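PDB 4WVA: mannosylglycerate hydrolase MGH1-like glycoside hydrolase domain-containing protein from Thermus thermophilus HB8, which hydrolyses mannosylglycerate, a solute made by thermophiles under osmotic stress, to mannose and glycerate, and also splits glucosylglycerate. Local coordinates for residues V232-F237 with T299-L304; L241-R246 with P305-T310. All coordinates share one frame; numbering follows the deposited sequence.

Contact 1. Residues V232-F237 with T299-L304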
ATOM      1  N   VAL A 232     -10.183 -19.506 -14.276  1.00 12.24           N
ATOM      2  CA  VAL A 232      -9.750 -19.397 -12.903  1.00 11.65           C
ATOM      3  C   VAL A 232      -8.812 -18.210 -12.735  1.00 11.12           C
ATOM      4  O   VAL A 232      -7.956 -17.964 -13.598  1.00 10.97           O
ATOM      5  CB  VAL A 232      -9.022 -20.689 -12.492  1.00 11.88           C
ATOM      6  CG1 VAL A 232      -8.290 -20.531 -11.181  1.00 12.87           C
ATOM      7  CG2 VAL A 232     -10.028 -21.820 -12.403  1.00 12.18           C
ATOM      8  N   VAL A 233      -8.999 -17.462 -11.645  1.00 10.50           N
ATOM      9  CA  VAL A 233      -7.997 -16.499 -11.207  1.00 10.60           C
ATOM     10  C   VAL A 233      -7.071 -17.255 -10.255  1.00 10.18           C
ATOM     11  O   VAL A 233      -7.413 -17.524  -9.104  1.00 10.31           O
ATOM     12  CB  VAL A 233      -8.606 -15.252 -10.526  1.00 10.42           C
ATOM     13  CG1 VAL A 233      -7.496 -14.360  -9.979  1.00 10.64           C
ATOM     14  CG2 VAL A 233      -9.483 -14.490 -11.521  1.00 10.82           C
ATOM     15  N   ASP A 234      -5.881 -17.602 -10.756  1.00 10.14           N
ATOM     16  CA  ASP A 234      -4.887 -18.335 -10.003  1.00 10.21           C
ATOM     17  C   ASP A 234      -4.060 -17.367  -9.149  1.00 10.04           C
ATOM     18  O   ASP A 234      -3.421 -16.437  -9.681  1.00 10.30           O
ATOM     19  CB  ASP A 234      -3.979 -19.110 -10.969  1.00 10.00           C
ATOM     20  CG  ASP A 234      -2.790 -19.775 -10.280  1.00 10.48           C
ATOM     21  OD1 ASP A 234      -2.826 -20.035  -9.057  1.00 10.55           O
ATOM     22  OD2 ASP A 234      -1.787 -20.033 -10.997  1.00 10.94           O
ATOM     23  N   VAL A 235      -4.034 -17.599  -7.848  1.00  9.85           N
ATOM     24  CA  VAL A 235      -3.240 -16.761  -6.966  1.00  9.79           C
ATOM     25  C   VAL A 235      -1.752 -16.821  -7.318  1.00  9.44           C
ATOM     26  O   VAL A 235      -1.054 -15.806  -7.263  1.00  9.13           O
ATOM     27  CB  VAL A 235      -3.473 -17.072  -5.465  1.00 10.14           C
ATOM     28  CG1 VAL A 235      -3.079 -18.495  -5.090  1.00 10.26           C
ATOM     29  CG2 VAL A 235      -2.737 -16.073  -4.600  1.00 10.37           C
ATOM     30  N   GLY A 236      -1.258 -18.005  -7.700  1.00  9.28           N
ATOM     31  CA  GLY A 236       0.144 -18.133  -8.059  1.00  9.28           C
ATOM     32  C   GLY A 236       0.522 -17.321  -9.294  1.00  9.04           C
ATOM     33  O   GLY A 236       1.458 -16.522  -9.254  1.00  8.66           O
ATOM     34  N   PHE A 237      -0.213 -17.533 -10.388  1.00  8.77           N
ATOM     35  CA  PHE A 237       0.006 -16.835 -11.650  1.00  9.33           C
ATOM     36  C   PHE A 237      -0.016 -15.334 -11.400  1.00  9.18           C
ATOM     37  O   PHE A 237       0.858 -14.615 -11.822  1.00  9.30           O
ATOM     38  CB  PHE A 237      -1.068 -17.226 -12.666  1.00  9.32           C
ATOM     39  CG  PHE A 237      -0.735 -16.864 -14.085  1.00  9.73           C
ATOM     40  CD1 PHE A 237      -0.823 -15.567 -14.523  1.00  9.88           C
ATOM     41  CD2 PHE A 237      -0.366 -17.848 -14.999  1.00  9.60           C
ATOM     42  CE1 PHE A 237      -0.524 -15.240 -15.832  1.00 10.12           C
ATOM     43  CE2 PHE A 237      -0.073 -17.528 -16.304  1.00 10.04           C
ATOM     44  CZ  PHE A 237      -0.143 -16.227 -16.724  1.00 10.34           C
ATOM     45  N   THR A 299      -3.172 -24.041  -0.899  1.00 10.94           N
ATOM     46  CA  THR A 299      -2.019 -24.615  -1.574  1.00 10.74           C
ATOM     47  C   THR A 299      -0.799 -23.720  -1.368  1.00  9.92           C
ATOM     48  O   THR A 299      -0.910 -22.577  -0.893  1.00  9.48           O
ATOM     49  CB  THR A 299      -2.255 -24.796  -3.078  1.00 10.74           C
ATOM     50  OG1 THR A 299      -2.201 -23.517  -3.727  1.00 11.08           O
ATOM     51  CG2 THR A 299      -3.601 -25.472  -3.355  1.00 10.85           C
ATOM     52  N   SER A 300       0.369 -24.227  -1.747  1.00  9.77           N
ATOM     53  CA  SER A 300       1.588 -23.424  -1.606  1.00  9.61           C
ATOM     54  C   SER A 300       1.533 -22.145  -2.457  1.00  9.45           C
ATOM     55  O   SER A 300       2.250 -21.191  -2.167  1.00  9.54           O
ATOM     56  CB  SER A 300       2.845 -24.225  -1.945  1.00  9.41           C
ATOM     57  OG  SER A 300       2.816 -24.683  -3.263  1.00  9.20           O
ATOM     58  N   ALA A 301       0.711 -22.128  -3.505  1.00  8.80           N
ATOM     59  CA  ALA A 301       0.569 -20.928  -4.335  1.00  9.00           C
ATOM     60  C   ALA A 301       0.034 -19.734  -3.545  1.00  8.67           C
ATOM     61  O   ALA A 301       0.339 -18.595  -3.854  1.00  8.91           O
ATOM     62  CB  ALA A 301      -0.336 -21.191  -5.526  1.00  8.98           C
ATOM     63  N   GLY A 302      -0.757 -20.011  -2.520  1.00  8.98           N
ATOM     64  CA  GLY A 302      -1.311 -18.979  -1.666  1.00  8.98           C
ATOM     65  C   GLY A 302      -0.307 -18.224  -0.813  1.00  9.33           C
ATOM     66  O   GLY A 302      -0.674 -17.220  -0.232  1.00  9.52           O
ATOM     67  N   PHE A 303       0.937 -18.703  -0.729  1.00  9.28           N
ATOM     68  CA  PHE A 303       2.030 -17.960  -0.101  1.00  9.50           C
ATOM     69  C   PHE A 303       2.686 -16.979  -1.081  1.00  9.45           C
ATOM     70  O   PHE A 303       3.389 -16.059  -0.653  1.00  8.98           O
ATOM     71  CB  PHE A 303       3.108 -18.895   0.447  1.00  9.62           C
ATOM     72  CG  PHE A 303       2.686 -19.682   1.649  1.00  9.96           C
ATOM     73  CD1 PHE A 303       2.857 -19.154   2.930  1.00  9.99           C
ATOM     74  CD2 PHE A 303       2.143 -20.940   1.505  1.00  9.84           C
ATOM     75  CE1 PHE A 303       2.478 -19.876   4.046  1.00  9.85           C
ATOM     76  CE2 PHE A 303       1.756 -21.673   2.627  1.00  9.94           C
ATOM     77  CZ  PHE A 303       1.909 -21.133   3.883  1.00  9.90           C
ATOM     78  N   LEU A 304       2.422 -17.121  -2.378  1.00  9.34           N
ATOM     79  CA  LEU A 304       3.190 -16.369  -3.361  1.00  9.43           C
ATOM     80  C   LEU A 304       2.914 -14.856  -3.354  1.00  9.07           C
ATOM     81  O   LEU A 304       3.759 -14.110  -3.812  1.00  9.31           O
ATOM     82  CB  LEU A 304       3.071 -16.980  -4.753  1.00  9.59           C
ATOM     83  CG  LEU A 304       3.769 -18.340  -4.903  1.00  9.69           C
ATOM     84  CD1 LEU A 304       3.388 -18.935  -6.241  1.00  9.50           C
ATOM     85  CD2 LEU A 304       5.280 -18.198  -4.788  1.00  9.74           C
TER
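The first turn of helix 235-254 comes up against a 3-10 turn, residues 300-303, with the CA atoms of Gly-236 and Ala-301 only 4.7 Å apart, inside the (alpha/alpha)6 barrel of this GH63 hydrolase. No hydrogen bond crosses the interface; small residues let the two backbones meet. The methyl CB of Ala-301 sits 4.0 Å from Gly-236 N, and a side chain on Gly-236 would crowd that methyl. Val-235 places CG1 between its backbone N and carbonyl carbon (chi1 62°), which sets this methyl 3.9 Å from Ala-301 CB and also against the Ala-301 carbonyl. That carbonyl oxygen accepts from Leu-304 N within its own turn. Asp-234 N-caps the helix: its OD1 takes Gly-236 N from well above the carboxylate plane, and OD2 takes Phe-237 N in a weak bond. The carboxylate thus fixes the helix start that faces Ala-301. Ser-286 on strand 283-288 binds Val-235 N, and Met-361 of helix 356-368 packs on Leu-304, whose side chain lies about 6 Å from that of Trp-34, a probable substrate-binding residue. One branch of Leu-304 completes the contact, CD1 resting 3.8 Å from Gly-236 CA.

Contact 2. Residues L241-R246 with P305-T310; sequences LQRANR and PLFAGT
Gln-242 and Arg-243 of helix 235-254 reach across to the short helix 305-308 and the turn after it, a close helix-helix approach in the (alpha/alpha)6 barrel in which the CA atoms of Arg-243 and Ala-308 come within 4.3 Å. Gln-242 contributes its aliphatic part: CG lies 3.7 Å from Thr-310 CG2 and 3.9 Å from Ala-308 CB. Next, Arg-243 extends with CG anti to its own N (chi1 176°) and then bends at chi2 (57°), which lays the chain alongside the Phe-307 carbonyl. NH1 donates to Phe-307 O over 2.9 Å, nearly straight (165°), in the carbonyl plane and on a lone pair. The same NH1 lies over a face of the Phe-307 ring near its rim, a cation-pi contact with Arg-243 CZ 4.4 Å from the ring centroid and the two planes tilted rather than parallel, while Arg-243 CG packs 3.7 Å from Phe-307 CE2. A methionine in place of Arg-243 would probably leave Phe-307 O without this donor and Asp-247 without its salt-bridge mate at NE. NH2 binds a methylpentanediol, probably from the crystallisation liquor, close to Arg-279 of a second subunit. Around the pair, Thr-109 of helix 107-117 touches Arg-243, helix 356-368 packs on Phe-307 through Met-361 and Glu-364, and Glu-274 of helix 260-275 binds Thr-310 OG1.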
ATOM      1  N   LEU A 241       2.859 -12.501 -11.663  1.00  9.17           N
ATOM      2  CA  LEU A 241       2.654 -11.375 -12.581  1.00  9.46           C
ATOM      3  C   LEU A 241       2.811 -10.019 -11.895  1.00  9.48           C
ATOM      4  O   LEU A 241       3.425  -9.108 -12.445  1.00 10.14           O
ATOM      5  CB  LEU A 241       1.302 -11.489 -13.269  1.00  9.82           C
ATOM      6  CG  LEU A 241       0.852 -10.334 -14.180  1.00 10.17           C
ATOM      7  CD1 LEU A 241       1.876 -10.012 -15.259  1.00 10.53           C
ATOM      8  CD2 LEU A 241      -0.487 -10.663 -14.816  1.00 10.66           C
ATOM      9  N   GLN A 242       2.262  -9.872 -10.692  1.00  9.80           N
ATOM     10  CA  GLN A 242       2.423  -8.609  -9.962  1.00 10.48           C
ATOM     11  C   GLN A 242       3.906  -8.347  -9.703  1.00  9.78           C
ATOM     12  O   GLN A 242       4.386  -7.240  -9.894  1.00  9.68           O
ATOM     13  CB  GLN A 242       1.637  -8.640  -8.655  1.00 12.28           C
ATOM     14  CG  GLN A 242       1.863  -7.441  -7.726  1.00 13.85           C
ATOM     15  CD  GLN A 242       1.234  -6.131  -8.207  1.00 15.87           C
ATOM     16  OE1 GLN A 242       0.476  -6.091  -9.179  1.00 17.53           O
ATOM     17  NE2 GLN A 242       1.564  -5.048  -7.509  1.00 16.71           N
ATOM     18  N   ARG A 243       4.632  -9.363  -9.227  1.00  9.39           N
ATOM     19  CA  ARG A 243       6.069  -9.201  -9.013  1.00  9.27           C
ATOM     20  C   ARG A 243       6.773  -8.829 -10.316  1.00  9.21           C
ATOM     21  O   ARG A 243       7.607  -7.914 -10.337  1.00  9.45           O
ATOM     22  CB  ARG A 243       6.686 -10.453  -8.400  1.00  9.35           C
ATOM     23  CG  ARG A 243       8.196 -10.399  -8.239  1.00  9.42           C
ATOM     24  CD  ARG A 243       8.720  -9.231  -7.423  1.00  9.65           C
ATOM     25  NE  ARG A 243      10.176  -9.285  -7.329  1.00 10.11           N
ATOM     26  CZ  ARG A 243      10.862  -9.958  -6.393  1.00 10.60           C
ATOM     27  NH1 ARG A 243      10.246 -10.615  -5.434  1.00 11.12           N
ATOM     28  NH2 ARG A 243      12.183  -9.960  -6.417  1.00 11.41           N
ATOM     29  N   ALA A 244       6.417  -9.514 -11.400  1.00  9.31           N
ATOM     30  CA  ALA A 244       7.048  -9.280 -12.676  1.00  9.71           C
ATOM     31  C   ALA A 244       6.753  -7.867 -13.190  1.00  9.69           C
ATOM     32  O   ALA A 244       7.635  -7.238 -13.759  1.00  9.92           O
ATOM     33  CB  ALA A 244       6.619 -10.335 -13.674  1.00  9.67           C
ATOM     34  N   ASN A 245       5.525  -7.384 -13.000  1.00  9.86           N
ATOM     35  CA  ASN A 245       5.176  -5.988 -13.339  1.00 10.21           C
ATOM     36  C   ASN A 245       6.028  -4.968 -12.579  1.00 10.14           C
ATOM     37  O   ASN A 245       6.534  -4.006 -13.174  1.00 10.68           O
ATOM     38  CB  ASN A 245       3.705  -5.676 -13.068  1.00 10.65           C
ATOM     39  CG  ASN A 245       2.767  -6.255 -14.111  1.00 11.45           C
ATOM     40  OD1 ASN A 245       3.109  -6.346 -15.285  1.00 13.11           O
ATOM     41  ND2 ASN A 245       1.575  -6.622 -13.692  1.00 11.95           N
ATOM     42  N   ARG A 246       6.204  -5.175 -11.280  1.00 10.29           N
ATOM     43  CA  ARG A 246       7.065  -4.301 -10.494  1.00 11.13           C
ATOM     44  C   ARG A 246       8.488  -4.280 -11.041  1.00 10.37           C
ATOM     45  O   ARG A 246       9.140  -3.221 -11.125  1.00 10.08           O
ATOM     46  CB  ARG A 246       7.101  -4.759  -9.026  1.00 12.75           C
ATOM     47  CG  ARG A 246       5.761  -4.661  -8.337  1.00 14.90           C
ATOM     48  CD  ARG A 246       5.578  -3.384  -7.591  1.00 17.92           C
ATOM     49  NE  ARG A 246       4.301  -3.364  -6.864  1.00 19.99           N
ATOM     50  CZ  ARG A 246       3.875  -2.307  -6.193  1.00 21.89           C
ATOM     51  NH1 ARG A 246       4.634  -1.209  -6.137  1.00 21.91           N
ATOM     52  NH2 ARG A 246       2.688  -2.338  -5.581  1.00 23.43           N
ATOM     53  N   PRO A 305       1.791 -14.386  -2.773  1.00  9.25           N
ATOM     54  CA  PRO A 305       1.724 -12.911  -2.674  1.00  9.33           C
ATOM     55  C   PRO A 305       2.862 -12.277  -1.868  1.00  9.26           C
ATOM     56  O   PRO A 305       3.162 -11.105  -2.047  1.00  9.69           O
ATOM     57  CB  PRO A 305       0.331 -12.662  -2.094  1.00  9.48           C
ATOM     58  CG  PRO A 305      -0.459 -13.799  -2.640  1.00  9.41           C
ATOM     59  CD  PRO A 305       0.474 -14.984  -2.515  1.00  9.29           C
ATOM     60  N   LEU A 306       3.512 -13.039  -1.000  1.00  9.37           N
ATOM     61  CA  LEU A 306       4.713 -12.523  -0.339  1.00  9.80           C
ATOM     62  C   LEU A 306       5.798 -12.122  -1.351  1.00  9.59           C
ATOM     63  O   LEU A 306       6.479 -11.107  -1.185  1.00  9.38           O
ATOM     64  CB  LEU A 306       5.263 -13.560   0.629  1.00 10.22           C
ATOM     65  CG  LEU A 306       4.355 -13.966   1.783  1.00 10.75           C
ATOM     66  CD1 LEU A 306       4.849 -15.270   2.400  1.00 11.30           C
ATOM     67  CD2 LEU A 306       4.244 -12.861   2.824  1.00 11.49           C
ATOM     68  N   PHE A 307       5.960 -12.945  -2.387  1.00  9.76           N
ATOM     69  CA  PHE A 307       6.929 -12.702  -3.450  1.00 10.09           C
ATOM     70  C   PHE A 307       6.517 -11.487  -4.287  1.00 10.76           C
ATOM     71  O   PHE A 307       7.366 -10.793  -4.846  1.00 10.97           O
ATOM     72  CB  PHE A 307       7.004 -13.974  -4.309  1.00 10.04           C
ATOM     73  CG  PHE A 307       8.075 -13.973  -5.375  1.00 10.54           C
ATOM     74  CD1 PHE A 307       9.417 -14.024  -5.032  1.00 10.68           C
ATOM     75  CD2 PHE A 307       7.739 -13.962  -6.722  1.00 10.89           C
ATOM     76  CE1 PHE A 307      10.401 -14.074  -5.996  1.00 10.86           C
ATOM     77  CE2 PHE A 307       8.722 -14.022  -7.693  1.00 11.00           C
ATOM     78  CZ  PHE A 307      10.048 -14.060  -7.332  1.00 10.96           C
ATOM     79  N   ALA A 308       5.213 -11.263  -4.401  1.00 11.48           N
ATOM     80  CA  ALA A 308       4.696 -10.065  -5.067  1.00 11.87           C
ATOM     81  C   ALA A 308       4.937  -8.778  -4.253  1.00 12.87           C
ATOM     82  O   ALA A 308       5.102  -7.699  -4.813  1.00 13.45           O
ATOM     83  CB  ALA A 308       3.210 -10.227  -5.371  1.00 12.03           C
ATOM     84  N   GLY A 309       4.923  -8.893  -2.934  1.00 12.69           N
ATOM     85  CA  GLY A 309       5.136  -7.745  -2.053  1.00 13.35           C
ATOM     86  C   GLY A 309       3.897  -6.899  -1.796  1.00 14.00           C
ATOM     87  O   GLY A 309       4.011  -5.721  -1.440  1.00 12.99           O
ATOM     88  N   THR A 310       2.723  -7.505  -1.951  1.00 14.68           N
ATOM     89  CA  THR A 310       1.428  -6.811  -1.749  1.00 15.64           C
ATOM     90  C   THR A 310       0.849  -6.827  -0.321  1.00 14.85           C
ATOM     91  O   THR A 310       0.197  -5.856   0.081  1.00 14.67           O
ATOM     92  CB  THR A 310       0.345  -7.341  -2.740  1.00 16.83           C
ATOM     93  OG1 THR A 310       0.003  -8.707  -2.457  1.00 18.72           O
ATOM     94  CG2 THR A 310       0.797  -7.215  -4.161  1.00 18.53           C
TER

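Both contacts are buried and follow one another along helix 235-254, their centres about 12 Å apart, with 299-304 running directly into 305-310. Contact 1 grips the capped start of the helix, contact 2 its middle turns, and the two meet where Val-235 CG2 packs 3.8 Å from Pro-305 CG. Helix 356-368 backs the second segment of each. Their chemistry diverges: contact 1, nearer the centre of the chain, is van der Waals packing of methyls on backbone, with no hydrogen bond across, whereas contact 2 adds a charged group that joins a backbone carbonyl and an aromatic face. Contact 2 also lies close to a second subunit; no other chain touches contact 1.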